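Local coordinates for protein Udp-n-acetylglucosamine pyrophosphorylase (Trypanosoma brucei, PDB 4BQH) that probably catalyses the reaction of UTP with N-acetyl-alpha-D-glucosamine 1-phosphate to give UDP-N-acetyl-alpha-D-glucosamine and diphosphate, the step that supplies this nucleotide sugar, at residues Gln143-Ser146 / Leu147-His151; Met426-Arg430 / Asp431-Gly435; Leu456-His459 / Thr460-Leu463; Glu490-Ala493 / Val494-Cys498. All blocks are in the same frame, centred on the assembly; numbering follows the deposited sequence.

The four contacts follow one another along a single chain, and each is local. Contact 1 is the N-terminal start of helix 147-166. Contact 2 is the turn after strand 423-427 of the large mixed sheet, which runs parallel to strands 83-84 and 304-309. Contact 3 lies within helix 448-471 and contact 4 at the end of helix 485-497. Contacts 2 and 3 have centres about 14 Å apart and are joined by the salt bridge D432-R461. Contacts 3 and 4, about 13 Å apart between centres, meet where M495 packs on T460 and L463. Contact 1 touches none of the others. Contacts 2 to 4 lead from the sheet to the C-terminal helices.

Contact 1: residues Gln143-Ser146 / Leu147-His151; sequences QRKS and LFMMH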
ATOM      1  N   GLN A 143       6.852  20.946   7.471  1.00 18.15           N
ATOM      2  CA  GLN A 143       7.623  20.315   6.416  1.00 18.76           C
ATOM      3  C   GLN A 143       6.808  20.590   5.188  1.00 20.56           C
ATOM      4  O   GLN A 143       5.592  20.523   5.239  1.00 25.06           O
ATOM      5  CB  GLN A 143       7.683  18.788   6.600  1.00 17.74           C
ATOM      6  CG  GLN A 143       8.320  18.351   7.891  1.00 16.24           C
ATOM      7  CD  GLN A 143       8.075  16.888   8.173  1.00 16.49           C
ATOM      8  OE1 GLN A 143       8.839  16.036   7.733  1.00 16.41           O
ATOM      9  NE2 GLN A 143       7.007  16.591   8.894  1.00 15.73           N
ATOM     10  N   ARG A 144       7.427  20.889   4.073  1.00 22.62           N
ATOM     11  CA  ARG A 144       6.564  21.097   2.913  1.00 22.99           C
ATOM     12  C   ARG A 144       6.912  19.983   1.963  1.00 21.18           C
ATOM     13  O   ARG A 144       7.586  20.179   0.963  1.00 25.18           O
ATOM     14  CB  ARG A 144       6.711  22.515   2.325  1.00 25.01           C
ATOM     15  CG  ARG A 144       6.455  23.656   3.315  1.00 27.14           C
ATOM     16  CD  ARG A 144       5.073  23.627   3.968  1.00 26.80           C
ATOM     17  N   LYS A 145       6.502  18.773   2.338  1.00 17.88           N
ATOM     18  CA  LYS A 145       6.963  17.579   1.650  1.00 15.83           C
ATOM     19  C   LYS A 145       5.780  16.856   1.038  1.00 14.89           C
ATOM     20  O   LYS A 145       4.721  16.771   1.660  1.00 14.86           O
ATOM     21  CB  LYS A 145       7.660  16.645   2.641  1.00 15.50           C
ATOM     22  CG  LYS A 145       8.898  17.262   3.289  1.00 14.62           C
ATOM     23  CD  LYS A 145       9.469  16.328   4.316  1.00 14.45           C
ATOM     24  CE  LYS A 145      10.662  16.994   5.013  1.00 14.74           C
ATOM     25  NZ  LYS A 145      11.106  16.117   6.130  1.00 15.15           N
ATOM     26  N   SER A 146       5.978  16.358  -0.177  1.00 13.58           N
ATOM     27  CA  SER A 146       5.005  15.470  -0.825  1.00 12.68           C
ATOM     28  C   SER A 146       4.851  14.140  -0.068  1.00 12.00           C
ATOM     29  O   SER A 146       5.690  13.757   0.750  1.00 11.74           O
ATOM     30  CB  SER A 146       5.381  15.208  -2.294  1.00 12.11           C
ATOM     31  OG  SER A 146       6.600  14.475  -2.456  1.00 12.20           O
ATOM     32  N   LEU A 147       3.755  13.446  -0.334  1.00 10.89           N
ATOM     33  CA  LEU A 147       3.606  12.102   0.191  1.00 10.35           C
ATOM     34  C   LEU A 147       4.758  11.191  -0.276  1.00 10.14           C
ATOM     35  O   LEU A 147       5.298  10.453   0.539  1.00  9.98           O
ATOM     36  CB  LEU A 147       2.220  11.530  -0.152  1.00 10.44           C
ATOM     37  CG  LEU A 147       1.044  12.295   0.477  1.00 10.65           C
ATOM     38  CD1 LEU A 147      -0.238  11.724  -0.123  1.00 10.56           C
ATOM     39  CD2 LEU A 147       1.027  12.186   1.992  1.00 10.90           C
ATOM     40  N   PHE A 148       5.159  11.265  -1.548  1.00 10.62           N
ATOM     41  CA  PHE A 148       6.330  10.488  -2.018  1.00 11.03           C
ATOM     42  C   PHE A 148       7.571  10.798  -1.179  1.00 11.68           C
ATOM     43  O   PHE A 148       8.257   9.898  -0.739  1.00 11.49           O
ATOM     44  CB  PHE A 148       6.659  10.729  -3.496  1.00 11.03           C
ATOM     45  CG  PHE A 148       5.841   9.912  -4.469  1.00 11.57           C
ATOM     46  CD1 PHE A 148       5.665   8.540  -4.288  1.00 11.70           C
ATOM     47  CD2 PHE A 148       5.327  10.500  -5.632  1.00 11.51           C
ATOM     48  CE1 PHE A 148       4.942   7.783  -5.218  1.00 12.00           C
ATOM     49  CE2 PHE A 148       4.605   9.739  -6.576  1.00 11.54           C
ATOM     50  CZ  PHE A 148       4.405   8.379  -6.364  1.00 11.17           C
ATOM     51  N   MET A 149       7.834  12.078  -0.942  1.00 12.30           N
ATOM     52  CA  MET A 149       9.038  12.465  -0.228  1.00 12.73           C
ATOM     53  C   MET A 149       9.075  11.879   1.169  1.00 12.46           C
ATOM     54  O   MET A 149      10.103  11.355   1.585  1.00 12.37           O
ATOM     55  CB  MET A 149       9.163  13.992  -0.166  1.00 12.93           C
ATOM     56  CG  MET A 149      10.401  14.457   0.579  1.00 14.23           C
ATOM     57  SD  MET A 149      10.653  16.181   0.135  1.00 17.32           S
ATOM     58  CE  MET A 149      12.192  16.504   0.989  1.00 17.42           C
ATOM     59  N   MET A 150       7.950  11.937   1.886  1.00 12.99           N
ATOM     60  CA  MET A 150       7.903  11.407   3.251  1.00 13.40           C
ATOM     61  C   MET A 150       8.074   9.877   3.273  1.00 12.60           C
ATOM     62  O   MET A 150       8.737   9.354   4.165  1.00 12.09           O
ATOM     63  CB  MET A 150       6.660  11.869   4.011  1.00 15.54           C
ATOM     64  CG  MET A 150       6.760  13.340   4.454  1.00 18.34           C
ATOM     65  SD  MET A 150       5.288  13.981   5.287  1.00 22.73           S
ATOM     66  CE  MET A 150       4.120  13.903   3.945  1.00 21.63           C
ATOM     67  N   HIS A 151       7.502   9.181   2.296  1.00 12.76           N
ATOM     68  CA  HIS A 151       7.753   7.734   2.161  1.00 12.63           C
ATOM     69  C   HIS A 151       9.215   7.423   2.009  1.00 12.28           C
ATOM     70  O   HIS A 151       9.726   6.531   2.691  1.00 12.26           O
ATOM     71  CB  HIS A 151       6.968   7.098   1.016  1.00 13.93           C
ATOM     72  CG  HIS A 151       5.695   6.401   1.462  1.00 15.64           C
ATOM     73  ND1 HIS A 151       4.646   7.080   1.978  1.00 16.66           N
ATOM     74  CD2 HIS A 151       5.320   5.064   1.429  1.00 15.31           C
ATOM     75  CE1 HIS A 151       3.634   6.203   2.285  1.00 16.19           C
ATOM     76  NE2 HIS A 151       4.045   4.976   1.958  1.00 16.60           N
TER
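The backbone runs extended through K145 and S146 and turns into a helix at L147, with M150 N bonded back to S146 O at 3.1 Å and an N-H...O angle of 163°. S146 is the N-cap of helix 147-166, a helix of the GT-A-type nucleotidyltransferase fold. Its OG accepts from M149 N, also at 3.1 Å. This is the usual N-cap bond to an amide of the first turn. The hydroxyl reaches it because OG stands between the backbone N and the carbonyl carbon (chi1 66°). OG also lies 3.5 Å from M149 CB.

K145 comes just before the cap and packs on the first turn with its aliphatic part. Its chain is extended and crosses that of M149 at about a right angle, K145 CG lying 3.8 Å from M149 SD. K145 CB meets M150 CG on the other methionine at 3.9 Å. The amino group goes on past the methionines. K145 NZ donates to Q143 OE1 at 2.8 Å, in the carbonyl plane and on a lone pair, and forms salt bridges with E153 and with E541, the last residue of the model, which is thereby brought to this helix start. Q143 NE2 in turn bonds to E503. F148 packs on helix 185-194, meeting F192 edge-to-face. M150 bends at its last torsion (chi3 -65°), which turns its methyl back toward the loop: M150 CE lies 3.7 Å from K145 O.

Contact 2: residues Met426-Arg430 / Asp431-Gly435; sequences MQVDR and DDEFG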
ATOM      1  N   MET A 426      -1.697  -9.062  12.193  1.00  9.52           N
ATOM      2  CA  MET A 426      -1.102  -8.194  13.215  1.00 10.48           C
ATOM      3  C   MET A 426      -2.084  -7.030  13.437  1.00 10.12           C
ATOM      4  O   MET A 426      -2.280  -6.213  12.554  1.00  9.95           O
ATOM      5  CB  MET A 426       0.288  -7.699  12.786  1.00 11.91           C
ATOM      6  CG  MET A 426       1.017  -6.909  13.876  1.00 14.46           C
ATOM      7  SD  MET A 426       2.754  -6.650  13.410  1.00 20.88           S
ATOM      8  CE  MET A 426       2.604  -5.370  12.258  1.00 17.80           C
ATOM      9  N   GLN A 427      -2.735  -7.024  14.595  1.00 10.13           N
ATOM     10  CA  GLN A 427      -3.728  -5.996  14.918  1.00 10.13           C
ATOM     11  C   GLN A 427      -2.962  -4.807  15.511  1.00  9.96           C
ATOM     12  O   GLN A 427      -2.301  -4.957  16.521  1.00 10.13           O
ATOM     13  CB  GLN A 427      -4.766  -6.538  15.905  1.00 10.70           C
ATOM     14  CG  GLN A 427      -5.867  -5.533  16.290  1.00 11.52           C
ATOM     15  CD  GLN A 427      -7.171  -5.731  15.522  1.00 12.43           C
ATOM     16  OE1 GLN A 427      -7.184  -5.792  14.287  1.00 13.21           O
ATOM     17  NE2 GLN A 427      -8.281  -5.824  16.260  1.00 12.24           N
ATOM     18  N   VAL A 428      -3.069  -3.649  14.865  1.00  9.75           N
ATOM     19  CA  VAL A 428      -2.276  -2.467  15.215  1.00  9.97           C
ATOM     20  C   VAL A 428      -3.186  -1.300  15.625  1.00 10.10           C
ATOM     21  O   VAL A 428      -4.395  -1.338  15.425  1.00  9.38           O
ATOM     22  CB  VAL A 428      -1.314  -2.023  14.072  1.00 10.44           C
ATOM     23  CG1 VAL A 428      -0.308  -3.117  13.746  1.00 10.58           C
ATOM     24  CG2 VAL A 428      -2.081  -1.596  12.808  1.00 10.76           C
ATOM     25  N   ASP A 429      -2.550  -0.274  16.182  1.00 11.08           N
ATOM     26  CA  ASP A 429      -3.179   0.928  16.672  1.00 12.53           C
ATOM     27  C   ASP A 429      -3.494   1.865  15.494  1.00 11.76           C
ATOM     28  O   ASP A 429      -2.581   2.438  14.906  1.00 11.33           O
ATOM     29  CB  ASP A 429      -2.159   1.567  17.641  1.00 14.77           C
ATOM     30  CG  ASP A 429      -2.770   2.569  18.583  1.00 17.57           C
ATOM     31  OD1 ASP A 429      -3.617   3.378  18.128  1.00 18.51           O
ATOM     32  OD2 ASP A 429      -2.348   2.555  19.788  1.00 19.55           O
ATOM     33  N   ARG A 430      -4.775   2.055  15.179  1.00 11.63           N
ATOM     34  CA  ARG A 430      -5.180   2.789  13.975  1.00 12.31           C
ATOM     35  C   ARG A 430      -4.569   4.183  13.949  1.00 13.02           C
ATOM     36  O   ARG A 430      -4.073   4.646  12.933  1.00 13.45           O
ATOM     37  CB  ARG A 430      -6.714   2.892  13.876  1.00 12.77           C
ATOM     38  CG  ARG A 430      -7.190   3.613  12.613  1.00 13.57           C
ATOM     39  CD  ARG A 430      -8.689   3.897  12.662  1.00 14.63           C
ATOM     40  NE  ARG A 430      -9.475   2.668  12.760  1.00 14.81           N
ATOM     41  CZ  ARG A 430     -10.422   2.294  11.890  1.00 15.71           C
ATOM     42  NH1 ARG A 430     -10.704   3.032  10.820  1.00 14.81           N
ATOM     43  NH2 ARG A 430     -11.086   1.159  12.095  1.00 15.82           N
ATOM     44  N   ASP A 431      -4.602   4.837  15.099  1.00 13.60           N
ATOM     45  CA  ASP A 431      -4.167   6.215  15.150  1.00 15.02           C
ATOM     46  C   ASP A 431      -2.652   6.373  15.009  1.00 14.71           C
ATOM     47  O   ASP A 431      -2.181   7.494  14.833  1.00 15.08           O
ATOM     48  CB  ASP A 431      -4.719   6.890  16.402  1.00 17.01           C
ATOM     49  CG  ASP A 431      -6.223   7.155  16.304  1.00 19.30           C
ATOM     50  OD1 ASP A 431      -6.901   6.672  15.376  1.00 21.48           O
ATOM     51  OD2 ASP A 431      -6.735   7.875  17.163  1.00 22.99           O
ATOM     52  N   ASP A 432      -1.909   5.264  15.051  1.00 14.00           N
ATOM     53  CA  ASP A 432      -0.469   5.281  14.821  1.00 14.00           C
ATOM     54  C   ASP A 432      -0.111   4.843  13.390  1.00 13.61           C
ATOM     55  O   ASP A 432       1.024   5.045  12.941  1.00 13.35           O
ATOM     56  CB  ASP A 432       0.254   4.347  15.819  1.00 16.16           C
ATOM     57  CG  ASP A 432       0.235   4.870  17.253  1.00 19.87           C
ATOM     58  OD1 ASP A 432       0.087   6.104  17.461  1.00 21.67           O
ATOM     59  OD2 ASP A 432       0.405   4.036  18.175  1.00 20.71           O
ATOM     60  N   GLU A 433      -1.071   4.248  12.681  1.00 11.73           N
ATOM     61  CA  GLU A 433      -0.750   3.428  11.527  1.00 12.47           C
ATOM     62  C   GLU A 433      -1.585   3.712  10.279  1.00 11.90           C
ATOM     63  O   GLU A 433      -1.209   3.299   9.205  1.00 11.96           O
ATOM     64  CB  GLU A 433      -0.909   1.945  11.903  1.00 13.08           C
ATOM     65  CG  GLU A 433       0.073   1.427  12.951  1.00 14.40           C
ATOM     66  CD  GLU A 433       1.295   0.747  12.344  1.00 16.46           C
ATOM     67  OE1 GLU A 433       1.233   0.333  11.185  1.00 15.66           O
ATOM     68  OE2 GLU A 433       2.313   0.607  13.047  1.00 18.64           O
ATOM     69  N   PHE A 434      -2.707   4.417  10.414  1.00 11.90           N
ATOM     70  CA  PHE A 434      -3.644   4.509   9.301  1.00 12.36           C
ATOM     71  C   PHE A 434      -4.345   5.868   9.275  1.00 12.30           C
ATOM     72  O   PHE A 434      -5.251   6.098  10.068  1.00 13.39           O
ATOM     73  CB  PHE A 434      -4.669   3.359   9.435  1.00 12.63           C
ATOM     74  CG  PHE A 434      -5.705   3.298   8.327  1.00 13.08           C
ATOM     75  CD1 PHE A 434      -5.339   3.003   7.019  1.00 12.88           C
ATOM     76  CD2 PHE A 434      -7.051   3.527   8.617  1.00 13.41           C
ATOM     77  CE1 PHE A 434      -6.301   2.971   6.009  1.00 13.27           C
ATOM     78  CE2 PHE A 434      -8.028   3.456   7.627  1.00 13.56           C
ATOM     79  CZ  PHE A 434      -7.654   3.164   6.320  1.00 13.84           C
ATOM     80  N   GLY A 435      -3.929   6.719   8.326  1.00 12.44           N
ATOM     81  CA  GLY A 435      -4.457   8.092   8.122  1.00 12.31           C
ATOM     82  C   GLY A 435      -4.537   8.331   6.620  1.00 12.18           C
ATOM     83  O   GLY A 435      -3.677   9.013   6.033  1.00 12.39           O
TER
HETATM   84  O   HOH W   1      -6.136   3.977  17.501  1.00 22.25           O
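V428 and E433 meet across the turn at nearly a right angle, V428 CG2 lying 3.7 Å from E433 CG. The bend of E433 at its second torsion (chi2 -96°) sends the carboxylate off to K307 in a salt bridge and to N287 in a hydrogen bond, while the methylenes stay on the valine.

R430 and F434 lie side by side and point the same way. In both, CG is anti to the backbone N, which sets the two chains off in the same direction. R430 CG sits at the edge of the phenyl ring, in its plane, 4.0 Å from F434 CD2. The guanidinium plane is turned steeply from the ring, and the group forms a salt bridge with E316 and a hydrogen bond with P310 O.

The chain leaves strand 423-427 of the mixed sheet and enters a short, weakly bonded helical turn. R430 O takes two amides, F434 N at 2.9 Å in the carbonyl plane and E433 N from above that plane. D429 O accepts from D432 N at 2.9 Å.

The carboxylates of D429 and D432 come close on one side, OD2 to OD2 at 3.5 Å, with planes 35° apart. Their like charges are probably eased by separate salt bridges, D429 to R91 and D432 to R461, and D431 bonds in the same way to R312. A water ties side chain to backbone, donating to D429 OD1 at 2.7 Å and accepting from D431 N at 3.0 Å.

Contact 3: residues Leu456-His459 / Thr460-Leu463; sequences LSQH and TRWL
H459 and W462 pack side by side on one face of the alpha-helix 448-471, three residues apart. H459 CD2 lies over a face of the indole, 3.5 Å from W462 CZ3. The ring planes are inclined at 34°. Q458 O comes over the same indole face, and the extended Q458 side chain crosses the ring obliquely, Q458 NE2 being 3.6 Å from W462 CZ2.

The tight side includes T460. OG1 is anti to its own carbonyl carbon (chi1 -58°), which turns the hydroxyl back toward the preceding turn to donate to L456 O at 2.7 Å. L456 O also accepts from T460 N, so two donors hold one carbonyl. T460 OG1 is used again, by A502 N of strand 501-504, and L463 packs between that strand and helix 519-528.

R461 is on the exposed side. Its chain bends at chi3 (-61°) and lays one guanidinium face over the backbone, with Q458 CA 3.3 Å from R461 NH2. The same nitrogen forms a salt bridge with D432. A water lies in plane at the indole edge, accepting from Q458 NE2 at 2.9 Å and from W462 NE1 at 2.8 Å.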
ATOM      1  N   LEU A 456       0.371  14.604  14.021  1.00 12.58           N
ATOM      2  CA  LEU A 456       0.803  15.448  15.148  1.00 13.66           C
ATOM      3  C   LEU A 456       0.545  14.804  16.502  1.00 14.20           C
ATOM      4  O   LEU A 456       1.385  14.843  17.402  1.00 14.59           O
ATOM      5  CB  LEU A 456       0.165  16.836  15.063  1.00 14.01           C
ATOM      6  CG  LEU A 456       0.447  17.656  13.811  1.00 15.65           C
ATOM      7  CD1 LEU A 456      -0.055  19.080  14.018  1.00 16.95           C
ATOM      8  CD2 LEU A 456       1.917  17.658  13.440  1.00 16.19           C
ATOM      9  N   SER A 457      -0.605  14.154  16.658  1.00 14.38           N
ATOM     10  CA  SER A 457      -0.895  13.495  17.917  1.00 14.82           C
ATOM     11  C   SER A 457       0.094  12.396  18.259  1.00 14.48           C
ATOM     12  O   SER A 457       0.446  12.199  19.432  1.00 14.29           O
ATOM     13  CB  SER A 457      -2.317  12.927  17.920  1.00 15.98           C
ATOM     14  OG  SER A 457      -3.213  14.000  18.116  1.00 19.90           O
ATOM     15  N   GLN A 458       0.546  11.692  17.233  1.00 13.74           N
ATOM     16  CA  GLN A 458       1.521  10.634  17.409  1.00 14.59           C
ATOM     17  C   GLN A 458       2.889  11.213  17.789  1.00 13.87           C
ATOM     18  O   GLN A 458       3.530  10.733  18.722  1.00 13.85           O
ATOM     19  CB  GLN A 458       1.663   9.841  16.109  1.00 15.18           C
ATOM     20  CG  GLN A 458       2.599   8.671  16.302  1.00 16.44           C
ATOM     21  CD  GLN A 458       2.793   7.859  15.044  1.00 17.81           C
ATOM     22  OE1 GLN A 458       2.800   8.389  13.925  1.00 20.08           O
ATOM     23  NE2 GLN A 458       2.979   6.575  15.224  1.00 18.49           N
ATOM     24  N   HIS A 459       3.318  12.243  17.065  1.00 12.68           N
ATOM     25  CA  HIS A 459       4.629  12.864  17.357  1.00 12.98           C
ATOM     26  C   HIS A 459       4.659  13.487  18.728  1.00 13.54           C
ATOM     27  O   HIS A 459       5.691  13.478  19.411  1.00 12.91           O
ATOM     28  CB  HIS A 459       4.990  13.869  16.277  1.00 13.11           C
ATOM     29  CG  HIS A 459       5.199  13.232  14.933  1.00 13.81           C
ATOM     30  ND1 HIS A 459       5.328  13.945  13.808  1.00 13.49           N
ATOM     31  CD2 HIS A 459       5.209  11.886  14.554  1.00 14.06           C
ATOM     32  CE1 HIS A 459       5.490  13.105  12.775  1.00 13.83           C
ATOM     33  NE2 HIS A 459       5.391  11.846  13.235  1.00 13.95           N
ATOM     34  N   THR A 460       3.517  14.029  19.141  1.00 12.76           N
ATOM     35  CA  THR A 460       3.362  14.614  20.464  1.00 13.78           C
ATOM     36  C   THR A 460       3.556  13.568  21.533  1.00 13.80           C
ATOM     37  O   THR A 460       4.210  13.824  22.532  1.00 14.06           O
ATOM     38  CB  THR A 460       1.995  15.309  20.633  1.00 13.54           C
ATOM     39  OG1 THR A 460       1.858  16.324  19.633  1.00 14.02           O
ATOM     40  CG2 THR A 460       1.875  15.959  22.006  1.00 15.22           C
ATOM     41  N   ARG A 461       2.988  12.378  21.331  1.00 14.13           N
ATOM     42  CA  ARG A 461       3.217  11.299  22.261  1.00 15.57           C
ATOM     43  C   ARG A 461       4.700  10.933  22.320  1.00 14.70           C
ATOM     44  O   ARG A 461       5.223  10.680  23.400  1.00 14.77           O
ATOM     45  CB  ARG A 461       2.381  10.052  21.909  1.00 17.04           C
ATOM     46  CG  ARG A 461       0.903  10.193  22.268  1.00 18.83           C
ATOM     47  CD  ARG A 461       0.088   8.925  21.977  1.00 20.88           C
ATOM     48  NE  ARG A 461       0.067   8.522  20.557  1.00 20.76           N
ATOM     49  CZ  ARG A 461      -0.847   8.912  19.667  1.00 21.23           C
ATOM     50  NH1 ARG A 461      -1.821   9.736  20.029  1.00 23.62           N
ATOM     51  NH2 ARG A 461      -0.797   8.473  18.417  1.00 21.29           N
ATOM     52  N   TRP A 462       5.378  10.903  21.169  1.00 13.93           N
ATOM     53  CA  TRP A 462       6.779  10.497  21.177  1.00 14.25           C
ATOM     54  C   TRP A 462       7.613  11.474  21.953  1.00 14.13           C
ATOM     55  O   TRP A 462       8.506  11.083  22.724  1.00 14.06           O
ATOM     56  CB  TRP A 462       7.365  10.433  19.786  1.00 14.17           C
ATOM     57  CG  TRP A 462       6.805   9.395  18.886  1.00 14.86           C
ATOM     58  CD1 TRP A 462       6.008   8.300  19.217  1.00 15.84           C
ATOM     59  CD2 TRP A 462       7.065   9.274  17.465  1.00 15.37           C
ATOM     60  NE1 TRP A 462       5.711   7.567  18.087  1.00 16.69           N
ATOM     61  CE2 TRP A 462       6.335   8.090  17.011  1.00 15.37           C
ATOM     62  CE3 TRP A 462       7.804  10.014  16.541  1.00 14.88           C
ATOM     63  CZ2 TRP A 462       6.357   7.685  15.692  1.00 15.21           C
ATOM     64  CZ3 TRP A 462       7.806   9.607  15.208  1.00 15.27           C
ATOM     65  CH2 TRP A 462       7.082   8.468  14.794  1.00 14.69           C
ATOM     66  N   LEU A 463       7.338  12.760  21.743  1.00 14.15           N
ATOM     67  CA  LEU A 463       8.132  13.805  22.398  1.00 14.67           C
ATOM     68  C   LEU A 463       7.908  13.823  23.913  1.00 15.35           C
ATOM     69  O   LEU A 463       8.879  13.941  24.677  1.00 15.52           O
ATOM     70  CB  LEU A 463       7.818  15.169  21.772  1.00 14.18           C
ATOM     71  CG  LEU A 463       8.623  16.337  22.355  1.00 14.25           C
ATOM     72  CD1 LEU A 463      10.121  16.052  22.260  1.00 14.36           C
ATOM     73  CD2 LEU A 463       8.259  17.624  21.615  1.00 13.82           C
TER
HETATM   74  O   HOH W   2       3.888   5.419  17.745  1.00 28.64           O

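Contact 4: residues Glu490-Ala493 / Val494-Cys498; sequences EAVA and VMRSC
V492 and R496 lie side by side, one helical turn apart, and point the same way. The V492 methyl CG1 lies 3.7 Å from R496 NE. That nitrogen is buried by the contact and has no partner in the model, whereas R496 NH2 forms a salt bridge with E468. The arginine is extended from CG to NE (chi2 175°, chi3 -161°), which carries the guanidinium past the valine.

S497 bonds back to the preceding turn through both its backbone and its side chain. S497 N and S497 OG each donate to A493 O at 3.0 Å, from opposite faces of the carbonyl plane. V494 sets its methyl CG2 3.4 Å from E490 O. M495 places CG at the same distance from A491 O, then bends twice and leads its methyl away from the turn.

Regular main-chain bonds set these positions. R496 N reaches V492 O at 3.0 Å with an N-H...O angle of 163°, and M495 N and V494 N bond to A491 O and E490 O in the same way.

Farther out, V492, M495 and R496 pack on helix 448-471, and A491 and M495 on helix 519-528. V494 touches P530. E490, A493, R496 and S497 are exposed. These are the last two turns of an amphipathic alpha-helix, 485-497, with its buried side against two neighbouring C-terminal helices.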
ATOM      1  N   GLU A 490       9.455  20.344  34.025  1.00 32.22           N
ATOM      2  CA  GLU A 490       8.734  21.589  33.721  1.00 31.31           C
ATOM      3  C   GLU A 490       8.273  21.655  32.263  1.00 29.08           C
ATOM      4  O   GLU A 490       7.146  22.084  31.978  1.00 27.67           O
ATOM      5  CB  GLU A 490       9.593  22.809  34.046  1.00 33.58           C
ATOM      6  CG  GLU A 490       9.601  23.180  35.520  1.00 36.67           C
ATOM      7  CD  GLU A 490      10.840  23.967  35.926  1.00 39.32           C
ATOM      8  OE1 GLU A 490      11.530  24.527  35.043  1.00 40.09           O
ATOM      9  OE2 GLU A 490      11.131  24.013  37.140  1.00 39.08           O
ATOM     10  N   ALA A 491       9.151  21.250  31.346  1.00 27.00           N
ATOM     11  CA  ALA A 491       8.829  21.244  29.919  1.00 26.09           C
ATOM     12  C   ALA A 491       7.622  20.346  29.597  1.00 25.84           C
ATOM     13  O   ALA A 491       6.774  20.721  28.779  1.00 24.61           O
ATOM     14  CB  ALA A 491      10.045  20.855  29.088  1.00 25.86           C
ATOM     15  N   VAL A 492       7.533  19.188  30.255  1.00 26.05           N
ATOM     16  CA  VAL A 492       6.412  18.274  30.059  1.00 25.69           C
ATOM     17  C   VAL A 492       5.139  18.932  30.568  1.00 25.62           C
ATOM     18  O   VAL A 492       4.079  18.817  29.943  1.00 24.90           O
ATOM     19  CB  VAL A 492       6.602  16.916  30.778  1.00 26.73           C
ATOM     20  CG1 VAL A 492       5.368  16.032  30.608  1.00 27.80           C
ATOM     21  CG2 VAL A 492       7.825  16.198  30.251  1.00 29.16           C
ATOM     22  N   ALA A 493       5.243  19.613  31.713  1.00 24.68           N
ATOM     23  CA  ALA A 493       4.082  20.289  32.282  1.00 23.57           C
ATOM     24  C   ALA A 493       3.560  21.363  31.339  1.00 23.21           C
ATOM     25  O   ALA A 493       2.338  21.527  31.208  1.00 24.05           O
ATOM     26  CB  ALA A 493       4.394  20.863  33.666  1.00 24.40           C
ATOM     27  N   VAL A 494       4.474  22.081  30.681  1.00 23.07           N
ATOM     28  CA  VAL A 494       4.103  23.053  29.644  1.00 23.35           C
ATOM     29  C   VAL A 494       3.406  22.369  28.454  1.00 24.48           C
ATOM     30  O   VAL A 494       2.388  22.878  27.981  1.00 22.45           O
ATOM     31  CB  VAL A 494       5.300  23.914  29.180  1.00 24.21           C
ATOM     32  CG1 VAL A 494       4.928  24.829  28.016  1.00 23.48           C
ATOM     33  CG2 VAL A 494       5.804  24.759  30.344  1.00 24.41           C
ATOM     34  N   MET A 495       3.934  21.220  28.004  1.00 24.21           N
ATOM     35  CA  MET A 495       3.341  20.479  26.868  1.00 27.14           C
ATOM     36  C   MET A 495       1.889  20.176  27.174  1.00 27.63           C
ATOM     37  O   MET A 495       1.005  20.411  26.352  1.00 26.58           O
ATOM     38  CB  MET A 495       4.032  19.127  26.633  1.00 29.16           C
ATOM     39  CG  MET A 495       5.427  19.135  26.040  1.00 32.96           C
ATOM     40  SD  MET A 495       5.530  19.350  24.258  1.00 37.42           S
ATOM     41  CE  MET A 495       4.826  17.843  23.584  1.00 30.87           C
ATOM     42  N   ARG A 496       1.659  19.647  28.371  1.00 28.17           N
ATOM     43  CA  ARG A 496       0.325  19.240  28.786  1.00 30.11           C
ATOM     44  C   ARG A 496      -0.669  20.381  28.946  1.00 30.71           C
ATOM     45  O   ARG A 496      -1.745  20.357  28.332  1.00 31.97           O
ATOM     46  CB  ARG A 496       0.398  18.365  30.030  1.00 30.65           C
ATOM     47  CG  ARG A 496       0.811  16.958  29.670  1.00 31.43           C
ATOM     48  CD  ARG A 496       1.022  16.089  30.884  1.00 33.73           C
ATOM     49  NE  ARG A 496       1.821  14.938  30.507  1.00 37.55           N
ATOM     50  CZ  ARG A 496       1.684  13.721  31.014  1.00 40.02           C
ATOM     51  NH1 ARG A 496       0.759  13.480  31.939  1.00 43.02           N
ATOM     52  NH2 ARG A 496       2.472  12.743  30.588  1.00 39.43           N
ATOM     53  N   SER A 497      -0.310  21.391  29.729  1.00 30.17           N
ATOM     54  CA  SER A 497      -1.261  22.458  30.042  1.00 29.43           C
ATOM     55  C   SER A 497      -1.482  23.450  28.892  1.00 28.59           C
ATOM     56  O   SER A 497      -2.528  24.086  28.813  1.00 29.11           O
ATOM     57  CB  SER A 497      -0.874  23.172  31.341  1.00 31.84           C
ATOM     58  OG  SER A 497       0.398  23.777  31.215  1.00 32.84           O
ATOM     59  N   CYS A 498      -0.519  23.570  27.979  1.00 26.01           N
ATOM     60  CA  CYS A 498      -0.708  24.455  26.836  1.00 24.96           C
ATOM     61  C   CYS A 498      -1.124  23.689  25.575  1.00 21.91           C
ATOM     62  O   CYS A 498      -1.227  24.277  24.500  1.00 21.64           O
ATOM     63  CB  CYS A 498       0.539  25.290  26.579  1.00 26.82           C
ATOM     64  SG  CYS A 498       0.902  26.405  27.948  1.00 32.75           S
TER